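Local coordinates for protein alpha-1,2-mannosidase (Bacteroides thetaiotaomicron, PDB 2WW2) that hydrolyses alpha-mannosides with inversion at the anomeric carbon, as a calcium-dependent member of glycoside hydrolase family 92, at residues 81-86 with 96-101; 456-461 with 472-477; 599-604 with 724-729. One frame throughout, in Å; residues are numbered along the deposited sequence.

Contact 1 (81-86 with 96-101); sequences SIMPLA and RLVPFS
R96 runs its long side chain back past M83, the two chains sliding by one another in opposite directions. The closest pair here is R96 NE with M83 CB, at 3.9 Å, and R96 CD follows close behind, so it is the outer part of the arginine, CD and NE where the chain joins the guanidinium, that packs on the methionine stem. Further out, R96 NH2 comes within 3.5 Å of S81 OG, but the angle is poor and the pair is not a hydrogen bond. The guanidinium is gripped elsewhere: NE donates to the carbonyl of R62, and NH1 reaches both the M91 carbonyl and D148, the latter as a salt bridge. A bend at chi3 (-37°) turns this head out of the otherwise extended chain.

Two residues on, V98 makes the purely apolar half of the contact through one methyl. Its CG2 meets M83 CE at 3.6 Å and L85 CD2 at 3.5 Å. M83 gets there by swinging CG away from its own backbone N (chi1 -176°) and then bending at chi2, which carries the CE methyl across to the valine. L85 crosses V98 at a slant.

No backbone hydrogen bond joins 81-86 to 96-101. Both strands are instead paired antiparallel to 60-67, I82 through F64 and V98 through M61, in the N-terminal beta domain of the GH92 enzymes. The facing residues M83 and R96 keep their CA atoms 8.3 Å apart, a span filled by side chains.

The chemistry is thus divided: methyl contacts at the V98 end and, at the R96 end, a buried cation whose three nitrogens all find partners outside the contact, its charge probably offset by D148.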
loop_
_atom_site.group_PDB
_atom_site.type_symbol
_atom_site.label_atom_id
_atom_site.label_comp_id
_atom_site.label_asym_id
_atom_site.label_seq_id
_atom_site.Cartn_x
_atom_site.Cartn_y
_atom_site.Cartn_z
ATOM N N SER A 81 -41.969 16.389 -4.478
ATOM C CA SER A 81 -41.538 16.923 -3.177
ATOM C C SER A 81 -42.471 18.011 -2.700
ATOM O O SER A 81 -43.212 18.608 -3.482
ATOM C CB SER A 81 -40.098 17.466 -3.207
ATOM O OG SER A 81 -40.012 18.652 -3.988
ATOM N N ILE A 82 -42.393 18.284 -1.407
ATOM C CA ILE A 82 -43.168 19.335 -0.787
ATOM C C ILE A 82 -42.148 20.162 0.007
ATOM O O ILE A 82 -41.280 19.594 0.656
ATOM C CB ILE A 82 -44.193 18.720 0.193
ATOM C CG1 ILE A 82 -45.327 18.025 -0.570
ATOM C CG2 ILE A 82 -44.751 19.772 1.130
ATOM C CD1 ILE A 82 -46.168 17.104 0.320
ATOM N N MET A 83 -42.227 21.490 -0.076
ATOM C CA MET A 83 -41.258 22.345 0.596
ATOM C C MET A 83 -41.943 23.574 1.181
ATOM O O MET A 83 -42.377 24.463 0.458
ATOM C CB MET A 83 -40.139 22.779 -0.374
ATOM C CG MET A 83 -39.051 23.587 0.311
ATOM S SD MET A 83 -38.277 22.673 1.681
ATOM C CE MET A 83 -36.973 23.824 2.088
ATOM N N PRO A 84 -42.050 23.633 2.510
ATOM C CA PRO A 84 -42.562 24.870 3.091
ATOM C C PRO A 84 -41.479 25.957 3.036
ATOM O O PRO A 84 -40.287 25.649 3.127
ATOM C CB PRO A 84 -42.908 24.470 4.526
ATOM C CG PRO A 84 -42.050 23.285 4.816
ATOM C CD PRO A 84 -41.786 22.585 3.504
ATOM N N LEU A 85 -41.881 27.217 2.863
ATOM C CA LEU A 85 -40.936 28.321 2.761
ATOM C C LEU A 85 -41.461 29.522 3.546
ATOM O O LEU A 85 -42.661 29.778 3.557
ATOM C CB LEU A 85 -40.748 28.755 1.300
ATOM C CG LEU A 85 -40.067 27.793 0.312
ATOM C CD1 LEU A 85 -40.167 28.394 -1.087
ATOM C CD2 LEU A 85 -38.579 27.515 0.693
ATOM N N ALA A 86 -40.558 30.262 4.176
ATOM C CA ALA A 86 -40.933 31.499 4.817
ATOM C C ALA A 86 -40.253 32.623 4.067
ATOM O O ALA A 86 -39.092 32.491 3.654
ATOM C CB ALA A 86 -40.487 31.503 6.280
ATOM N N ARG A 96 -34.596 26.720 -4.635
ATOM C CA ARG A 96 -35.129 26.454 -3.302
ATOM C C ARG A 96 -34.020 25.891 -2.463
ATOM O O ARG A 96 -33.780 24.681 -2.475
ATOM C CB ARG A 96 -36.262 25.409 -3.300
ATOM C CG ARG A 96 -37.543 25.844 -3.917
ATOM C CD ARG A 96 -38.683 24.827 -3.670
ATOM N NE ARG A 96 -38.252 23.434 -3.707
ATOM C CZ ARG A 96 -38.337 22.626 -4.763
ATOM N NH1 ARG A 96 -38.837 23.061 -5.931
ATOM N NH2 ARG A 96 -37.921 21.370 -4.650
ATOM N N LEU A 97 -33.332 26.757 -1.749
ATOM C CA LEU A 97 -32.178 26.355 -0.970
ATOM C C LEU A 97 -32.295 27.042 0.367
ATOM O O LEU A 97 -32.048 28.231 0.457
ATOM C CB LEU A 97 -30.895 26.857 -1.636
ATOM C CG LEU A 97 -30.325 26.161 -2.869
ATOM C CD1 LEU A 97 -30.124 24.684 -2.660
ATOM C CD2 LEU A 97 -31.199 26.446 -4.071
ATOM N N VAL A 98 -32.654 26.309 1.411
ATOM C CA VAL A 98 -32.919 26.942 2.682
ATOM C C VAL A 98 -31.956 26.389 3.727
ATOM O O VAL A 98 -31.922 25.171 3.955
ATOM C CB VAL A 98 -34.361 26.681 3.138
ATOM C CG1 VAL A 98 -34.649 27.457 4.432
ATOM C CG2 VAL A 98 -35.343 27.069 2.031
ATOM N N PRO A 99 -31.170 27.278 4.355
ATOM C CA PRO A 99 -30.141 26.820 5.290
ATOM C C PRO A 99 -30.721 26.246 6.593
ATOM O O PRO A 99 -31.700 26.780 7.131
ATOM C CB PRO A 99 -29.286 28.080 5.569
ATOM C CG PRO A 99 -30.001 29.243 4.939
ATOM C CD PRO A 99 -31.125 28.724 4.069
ATOM N N PHE A 100 -30.093 25.180 7.083
ATOM C CA PHE A 100 -30.473 24.540 8.349
ATOM C C PHE A 100 -29.221 23.967 9.015
ATOM O O PHE A 100 -28.199 23.739 8.358
ATOM C CB PHE A 100 -31.506 23.417 8.122
ATOM C CG PHE A 100 -30.942 22.195 7.450
ATOM C CD1 PHE A 100 -30.593 21.076 8.203
ATOM C CD2 PHE A 100 -30.772 22.157 6.068
ATOM C CE1 PHE A 100 -30.043 19.944 7.595
ATOM C CE2 PHE A 100 -30.234 21.038 5.446
ATOM C CZ PHE A 100 -29.893 19.915 6.207
ATOM N N SER A 101 -29.315 23.719 10.314
ATOM C CA SER A 101 -28.222 23.105 11.070
ATOM C C SER A 101 -28.640 21.724 11.535
ATOM O O SER A 101 -29.806 21.520 11.914
ATOM C CB SER A 101 -27.911 23.971 12.294
ATOM O OG SER A 101 -27.032 23.291 13.156
#

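Contact 2 (456-461 with 472-477); sequences WCIARF and DQYYQK
I458 and Y475 are the side chains whose torsions set up this contact with Y474 and A459. In I458 the CG2 branch stands opposite the backbone N, and this drops the methyl onto the ring of Y474: CG2 lies 3.7 Å from the ring centroid, 8° off the normal, a CH-pi contact over the face. The other branch follows the same ring, ending with I458 CD1 at 3.9 Å from Y474 CE1. In Y475, chi1 of -83° turns the ring away from its own carbonyl carbon and back over the partner helix, where A459 CB sits above its centre. That second CH-pi contact is tight, with A459 CB 3.4 Å from the centroid and 9° off the normal.

A459 is small enough to take both tyrosines, since its CB also touches Y474 CB at 3.6 Å. The two segments belong to consecutive helices, 444-465 and 468-475, that form a helical hairpin in the GH92 catalytic domain, in keeping with the six-hairpin clan of alpha-helical barrel glycosidases. No hydrogen bond joins 456-461 to 472-477 directly.

The far end of the Y475 ring is framed by two more residues. W456 CD1 approaches its edge, 4.1 Å from CE1 of Y475, while R460 CD lies 3.5 Å from Y475 OH. R460 CG in turn covers one face of the W456 indole, toward its rim. The polar ends are held outside the pair: Y475 OH hydrogen-bonds E463, further along helix 444-465, Y474 OH pairs with T412 of helix 401-413, and W456 NE1 with Y733.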
loop_
_atom_site.group_PDB
_atom_site.type_symbol
_atom_site.label_atom_id
_atom_site.label_comp_id
_atom_site.label_asym_id
_atom_site.label_seq_id
_atom_site.Cartn_x
_atom_site.Cartn_y
_atom_site.Cartn_z
ATOM N N TRP A 456 -26.878 -25.228 -8.102
ATOM C CA TRP A 456 -27.024 -26.051 -6.893
ATOM C C TRP A 456 -28.415 -25.808 -6.262
ATOM O O TRP A 456 -29.112 -26.762 -5.886
ATOM C CB TRP A 456 -25.870 -25.779 -5.906
ATOM C CG TRP A 456 -26.061 -26.434 -4.577
ATOM C CD1 TRP A 456 -25.658 -27.690 -4.205
ATOM C CD2 TRP A 456 -26.721 -25.870 -3.442
ATOM N NE1 TRP A 456 -26.032 -27.944 -2.899
ATOM C CE2 TRP A 456 -26.678 -26.836 -2.408
ATOM C CE3 TRP A 456 -27.326 -24.635 -3.192
ATOM C CZ2 TRP A 456 -27.233 -26.608 -1.152
ATOM C CZ3 TRP A 456 -27.874 -24.406 -1.942
ATOM C CH2 TRP A 456 -27.834 -25.394 -0.939
ATOM N N CYS A 457 -28.852 -24.548 -6.171
ATOM C CA CYS A 457 -30.195 -24.277 -5.602
ATOM C C CYS A 457 -31.294 -24.983 -6.402
ATOM O O CYS A 457 -32.227 -25.545 -5.830
ATOM C CB CYS A 457 -30.519 -22.779 -5.579
ATOM S SG CYS A 457 -29.540 -21.843 -4.428
ATOM N N ILE A 458 -31.196 -24.935 -7.729
ATOM C CA ILE A 458 -32.223 -25.564 -8.567
ATOM C C ILE A 458 -32.205 -27.076 -8.394
ATOM O O ILE A 458 -33.267 -27.719 -8.361
ATOM C CB ILE A 458 -32.082 -25.177 -10.060
ATOM C CG1 ILE A 458 -32.398 -23.683 -10.219
ATOM C CG2 ILE A 458 -33.010 -26.048 -10.951
ATOM C CD1 ILE A 458 -31.984 -23.114 -11.612
ATOM N N ALA A 459 -31.008 -27.647 -8.265
ATOM C CA ALA A 459 -30.909 -29.095 -8.039
ATOM C C ALA A 459 -31.604 -29.466 -6.720
ATOM O O ALA A 459 -32.353 -30.451 -6.638
ATOM C CB ALA A 459 -29.457 -29.539 -8.011
ATOM N N ARG A 460 -31.331 -28.686 -5.683
ATOM C CA ARG A 460 -31.930 -28.939 -4.379
ATOM C C ARG A 460 -33.451 -28.892 -4.486
ATOM O O ARG A 460 -34.142 -29.731 -3.912
ATOM C CB ARG A 460 -31.453 -27.881 -3.382
ATOM C CG ARG A 460 -29.986 -28.061 -2.952
ATOM C CD ARG A 460 -29.956 -28.958 -1.722
ATOM N NE ARG A 460 -30.627 -28.232 -0.660
ATOM C CZ ARG A 460 -31.177 -28.752 0.431
ATOM N NH1 ARG A 460 -31.160 -30.077 0.660
ATOM N NH2 ARG A 460 -31.744 -27.920 1.297
ATOM N N PHE A 461 -33.952 -27.866 -5.177
ATOM C CA PHE A 461 -35.384 -27.655 -5.355
ATOM C C PHE A 461 -36.006 -28.821 -6.089
ATOM O O PHE A 461 -36.988 -29.403 -5.603
ATOM C CB PHE A 461 -35.668 -26.321 -6.077
ATOM C CG PHE A 461 -37.124 -25.927 -6.088
ATOM C CD1 PHE A 461 -37.741 -25.439 -4.936
ATOM C CD2 PHE A 461 -37.874 -26.016 -7.260
ATOM C CE1 PHE A 461 -39.082 -25.073 -4.950
ATOM C CE2 PHE A 461 -39.202 -25.646 -7.281
ATOM C CZ PHE A 461 -39.821 -25.188 -6.124
ATOM N N ASP A 472 -30.362 -34.277 -10.787
ATOM C CA ASP A 472 -29.042 -34.751 -11.203
ATOM C C ASP A 472 -28.458 -33.900 -12.347
ATOM O O ASP A 472 -27.262 -33.639 -12.378
ATOM C CB ASP A 472 -29.080 -36.252 -11.564
ATOM C CG ASP A 472 -29.483 -37.140 -10.369
ATOM O OD1 ASP A 472 -29.423 -36.689 -9.201
ATOM O OD2 ASP A 472 -29.864 -38.294 -10.597
ATOM N N GLN A 473 -29.293 -33.435 -13.271
ATOM C CA GLN A 473 -28.798 -32.524 -14.321
ATOM C C GLN A 473 -28.145 -31.285 -13.702
ATOM O O GLN A 473 -27.111 -30.800 -14.170
ATOM C CB GLN A 473 -29.923 -32.057 -15.232
ATOM C CG GLN A 473 -30.379 -33.062 -16.264
ATOM C CD GLN A 473 -31.638 -32.589 -16.956
ATOM O OE1 GLN A 473 -32.640 -33.305 -17.009
ATOM N NE2 GLN A 473 -31.608 -31.365 -17.456
ATOM N N TYR A 474 -28.776 -30.757 -12.658
ATOM C CA TYR A 474 -28.314 -29.520 -12.068
ATOM C C TYR A 474 -27.184 -29.725 -11.068
ATOM O O TYR A 474 -26.288 -28.888 -10.975
ATOM C CB TYR A 474 -29.493 -28.694 -11.503
ATOM C CG TYR A 474 -30.124 -27.852 -12.588
ATOM C CD1 TYR A 474 -29.711 -26.539 -12.798
ATOM C CD2 TYR A 474 -31.101 -28.381 -13.437
ATOM C CE1 TYR A 474 -30.251 -25.768 -13.810
ATOM C CE2 TYR A 474 -31.643 -27.615 -14.461
ATOM C CZ TYR A 474 -31.202 -26.316 -14.642
ATOM O OH TYR A 474 -31.740 -25.542 -15.637
ATOM N N TYR A 475 -27.217 -30.834 -10.332
ATOM C CA TYR A 475 -26.116 -31.180 -9.443
ATOM C C TYR A 475 -24.816 -31.336 -10.234
ATOM O O TYR A 475 -23.733 -31.044 -9.724
ATOM C CB TYR A 475 -26.423 -32.459 -8.643
ATOM C CG TYR A 475 -27.275 -32.224 -7.399
ATOM C CD1 TYR A 475 -26.903 -31.272 -6.457
ATOM C CD2 TYR A 475 -28.416 -32.990 -7.149
ATOM C CE1 TYR A 475 -27.651 -31.068 -5.309
ATOM C CE2 TYR A 475 -29.181 -32.787 -6.007
ATOM C CZ TYR A 475 -28.787 -31.836 -5.089
ATOM O OH TYR A 475 -29.529 -31.614 -3.955
ATOM N N GLN A 476 -24.931 -31.760 -11.490
ATOM C CA GLN A 476 -23.749 -31.865 -12.348
ATOM C C GLN A 476 -23.084 -30.514 -12.586
ATOM O O GLN A 476 -21.905 -30.460 -12.917
ATOM C CB GLN A 476 -24.088 -32.525 -13.690
ATOM N N LYS A 477 -23.820 -29.418 -12.407
ATOM C CA LYS A 477 -23.241 -28.091 -12.629
ATOM C C LYS A 477 -22.763 -27.421 -11.333
ATOM O O LYS A 477 -21.979 -26.461 -11.368
ATOM C CB LYS A 477 -24.243 -27.187 -13.354
ATOM C CG LYS A 477 -24.836 -27.790 -14.637
ATOM C CD LYS A 477 -25.933 -26.848 -15.177
ATOM C CE LYS A 477 -26.795 -27.505 -16.256
ATOM N NZ LYS A 477 -27.531 -26.471 -17.033
#

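Contact 3 (599-604 with 724-729); sequences QPWKTQ and RGTQPA
P600 presses the CG and CD corner of its ring against two successive carbonyls, those of R724 and G725. CG lies 3.5 Å from R724 O, and CD is equally near G725 O. This is where the start of helix 600-613 in the GH92 catalytic domain meets the loop that follows strand 710-717, the chain's last strand and a member of a six-stranded mixed sheet. G725 suits its place on two counts: its phi is positive, at 76°, and a CB on it would fall only 2.8 Å from P600 CG. Cutting P600 back to an alanine here would remove CG and CD, and is likely to open a gap beside the R724 and G725 carbonyls and let this loop shift against the helix.

Next to the proline, W601 meets T726 edge-on: T726 CG2 lies in the indole plane, 3.8 Å from CZ3 of W601. The indole is brought there by a chi1 of 58°, which wedges CG between the backbone N and carbonyl carbon, and CB of Q599 lies over one of its faces.

On the other flank, Q604 and R724 do not bond directly but share a water. It accepts from Q604 NE2 at 3.0 Å and from R724 NH1 at 2.8 Å, so two donors fix it.

The next shell anchors these groups. Q604 OE1 accepts from I686 N of strand 685-691, R724 NH2 donates to F696 O, and N699 ND2 binds G725 O. At the helix start, K602 NZ donates to Q599 OE1 at 2.9 Å, meeting a lone pair in the carbonyl plane at a C=O...N angle of 144°.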
loop_
_atom_site.group_PDB
_atom_site.type_symbol
_atom_site.label_atom_id
_atom_site.label_comp_id
_atom_site.label_asym_id
_atom_site.label_seq_id
_atom_site.Cartn_x
_atom_site.Cartn_y
_atom_site.Cartn_z
ATOM N N GLN A 599 -11.945 -25.169 13.148
ATOM C CA GLN A 599 -11.427 -24.194 14.103
ATOM C C GLN A 599 -12.425 -23.073 14.380
ATOM O O GLN A 599 -12.155 -21.909 14.065
ATOM C CB GLN A 599 -10.093 -23.625 13.613
ATOM C CG GLN A 599 -9.022 -24.700 13.338
ATOM C CD GLN A 599 -7.646 -24.099 13.116
ATOM O OE1 GLN A 599 -7.519 -22.937 12.722
ATOM N NE2 GLN A 599 -6.606 -24.892 13.358
ATOM N N PRO A 600 -13.582 -23.420 14.968
ATOM C CA PRO A 600 -14.656 -22.446 15.214
ATOM C C PRO A 600 -14.207 -21.269 16.078
ATOM O O PRO A 600 -14.798 -20.191 16.007
ATOM C CB PRO A 600 -15.758 -23.273 15.924
ATOM C CG PRO A 600 -15.106 -24.551 16.319
ATOM C CD PRO A 600 -13.972 -24.788 15.353
ATOM N N TRP A 601 -13.168 -21.468 16.886
ATOM C CA TRP A 601 -12.707 -20.391 17.764
ATOM C C TRP A 601 -12.187 -19.195 16.981
ATOM O O TRP A 601 -12.295 -18.068 17.445
ATOM C CB TRP A 601 -11.665 -20.875 18.788
ATOM C CG TRP A 601 -10.421 -21.505 18.203
ATOM C CD1 TRP A 601 -9.248 -20.878 17.888
ATOM C CD2 TRP A 601 -10.229 -22.893 17.902
ATOM N NE1 TRP A 601 -8.343 -21.789 17.385
ATOM C CE2 TRP A 601 -8.920 -23.035 17.389
ATOM C CE3 TRP A 601 -11.040 -24.027 18.006
ATOM C CZ2 TRP A 601 -8.403 -24.268 16.987
ATOM C CZ3 TRP A 601 -10.516 -25.261 17.609
ATOM C CH2 TRP A 601 -9.213 -25.366 17.106
ATOM N N LYS A 602 -11.637 -19.442 15.792
ATOM C CA LYS A 602 -11.189 -18.354 14.930
ATOM C C LYS A 602 -12.362 -17.532 14.351
ATOM O O LYS A 602 -12.278 -16.321 14.245
ATOM C CB LYS A 602 -10.261 -18.889 13.836
ATOM C CG LYS A 602 -8.917 -19.409 14.402
ATOM C CD LYS A 602 -7.942 -19.808 13.263
ATOM C CE LYS A 602 -6.543 -20.160 13.785
ATOM N NZ LYS A 602 -5.738 -20.708 12.650
ATOM N N THR A 603 -13.450 -18.207 13.987
ATOM C CA THR A 603 -14.696 -17.544 13.620
ATOM C C THR A 603 -15.145 -16.652 14.768
ATOM O O THR A 603 -15.446 -15.477 14.569
ATOM C CB THR A 603 -15.812 -18.592 13.310
ATOM O OG1 THR A 603 -15.540 -19.215 12.050
ATOM C CG2 THR A 603 -17.178 -17.922 13.246
ATOM N N GLN A 604 -15.120 -17.202 15.979
ATOM C CA GLN A 604 -15.585 -16.482 17.150
ATOM C C GLN A 604 -14.741 -15.221 17.391
ATOM O O GLN A 604 -15.283 -14.132 17.633
ATOM C CB GLN A 604 -15.541 -17.401 18.373
ATOM C CG GLN A 604 -16.583 -18.525 18.334
ATOM C CD GLN A 604 -16.155 -19.771 19.117
ATOM O OE1 GLN A 604 -15.346 -19.704 20.056
ATOM N NE2 GLN A 604 -16.701 -20.920 18.727
ATOM N N ARG A 724 -13.454 -28.174 21.166
ATOM C CA ARG A 724 -14.883 -28.103 20.867
ATOM C C ARG A 724 -15.129 -27.759 19.407
ATOM O O ARG A 724 -14.531 -26.832 18.869
ATOM C CB ARG A 724 -15.563 -27.047 21.762
ATOM C CG ARG A 724 -17.001 -26.814 21.416
ATOM C CD ARG A 724 -17.695 -25.802 22.333
ATOM N NE ARG A 724 -19.111 -25.820 21.988
ATOM C CZ ARG A 724 -19.612 -25.237 20.909
ATOM N NH1 ARG A 724 -18.815 -24.523 20.134
ATOM N NH2 ARG A 724 -20.906 -25.352 20.621
ATOM N N GLY A 725 -16.030 -28.491 18.767
ATOM C CA GLY A 725 -16.437 -28.155 17.407
ATOM C C GLY A 725 -15.421 -28.530 16.347
ATOM O O GLY A 725 -15.405 -27.943 15.265
ATOM N N THR A 726 -14.581 -29.523 16.645
ATOM C CA THR A 726 -13.481 -29.885 15.749
ATOM C C THR A 726 -13.729 -31.176 14.963
ATOM O O THR A 726 -12.931 -31.548 14.112
ATOM C CB THR A 726 -12.165 -30.056 16.540
ATOM O OG1 THR A 726 -12.335 -31.115 17.485
ATOM C CG2 THR A 726 -11.822 -28.773 17.292
ATOM N N GLN A 727 -14.835 -31.856 15.231
ATOM C CA GLN A 727 -15.104 -33.142 14.581
ATOM C C GLN A 727 -15.938 -33.017 13.301
ATOM O O GLN A 727 -16.705 -32.086 13.153
ATOM C CB GLN A 727 -15.821 -34.070 15.563
ATOM C CG GLN A 727 -15.029 -34.315 16.828
ATOM C CD GLN A 727 -13.667 -34.904 16.514
ATOM O OE1 GLN A 727 -13.573 -35.975 15.914
ATOM N NE2 GLN A 727 -12.602 -34.195 16.896
ATOM N N PRO A 728 -15.807 -33.983 12.378
ATOM C CA PRO A 728 -16.595 -33.917 11.143
ATOM C C PRO A 728 -18.100 -33.836 11.387
ATOM O O PRO A 728 -18.808 -33.198 10.615
ATOM C CB PRO A 728 -16.219 -35.217 10.410
ATOM C CG PRO A 728 -14.823 -35.516 10.914
ATOM C CD PRO A 728 -14.858 -35.112 12.375
ATOM N N ALA A 729 -18.591 -34.454 12.455
ATOM C CA ALA A 729 -20.012 -34.363 12.765
ATOM C C ALA A 729 -20.429 -32.949 13.145
ATOM O O ALA A 729 -21.613 -32.636 13.133
ATOM C CB ALA A 729 -20.386 -35.321 13.881
HETATM O O HOH W 1 -16.382 -23.226 20.558
#

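In the fold
The three contacts follow one another in series along the chain, and none touches another. Contact 1 belongs to the N-terminal beta domain, on strands 80-86 and 98-108. Its centre is 56 Å from the centre of contact 2 and as far from that of contact 3, across the chain's middle. Contact 2 joins the consecutive helices 444-465 and 468-475 of the catalytic domain, whereas contact 3 brings helix 600-613 against the chain's late loop, bridging 119 residues. Those two have centres 29 Å apart and nearest atoms about 16 Å apart. Each therefore ties its own part of a two-domain enzyme: a strand layer, a helical hairpin, and the C-terminal tail.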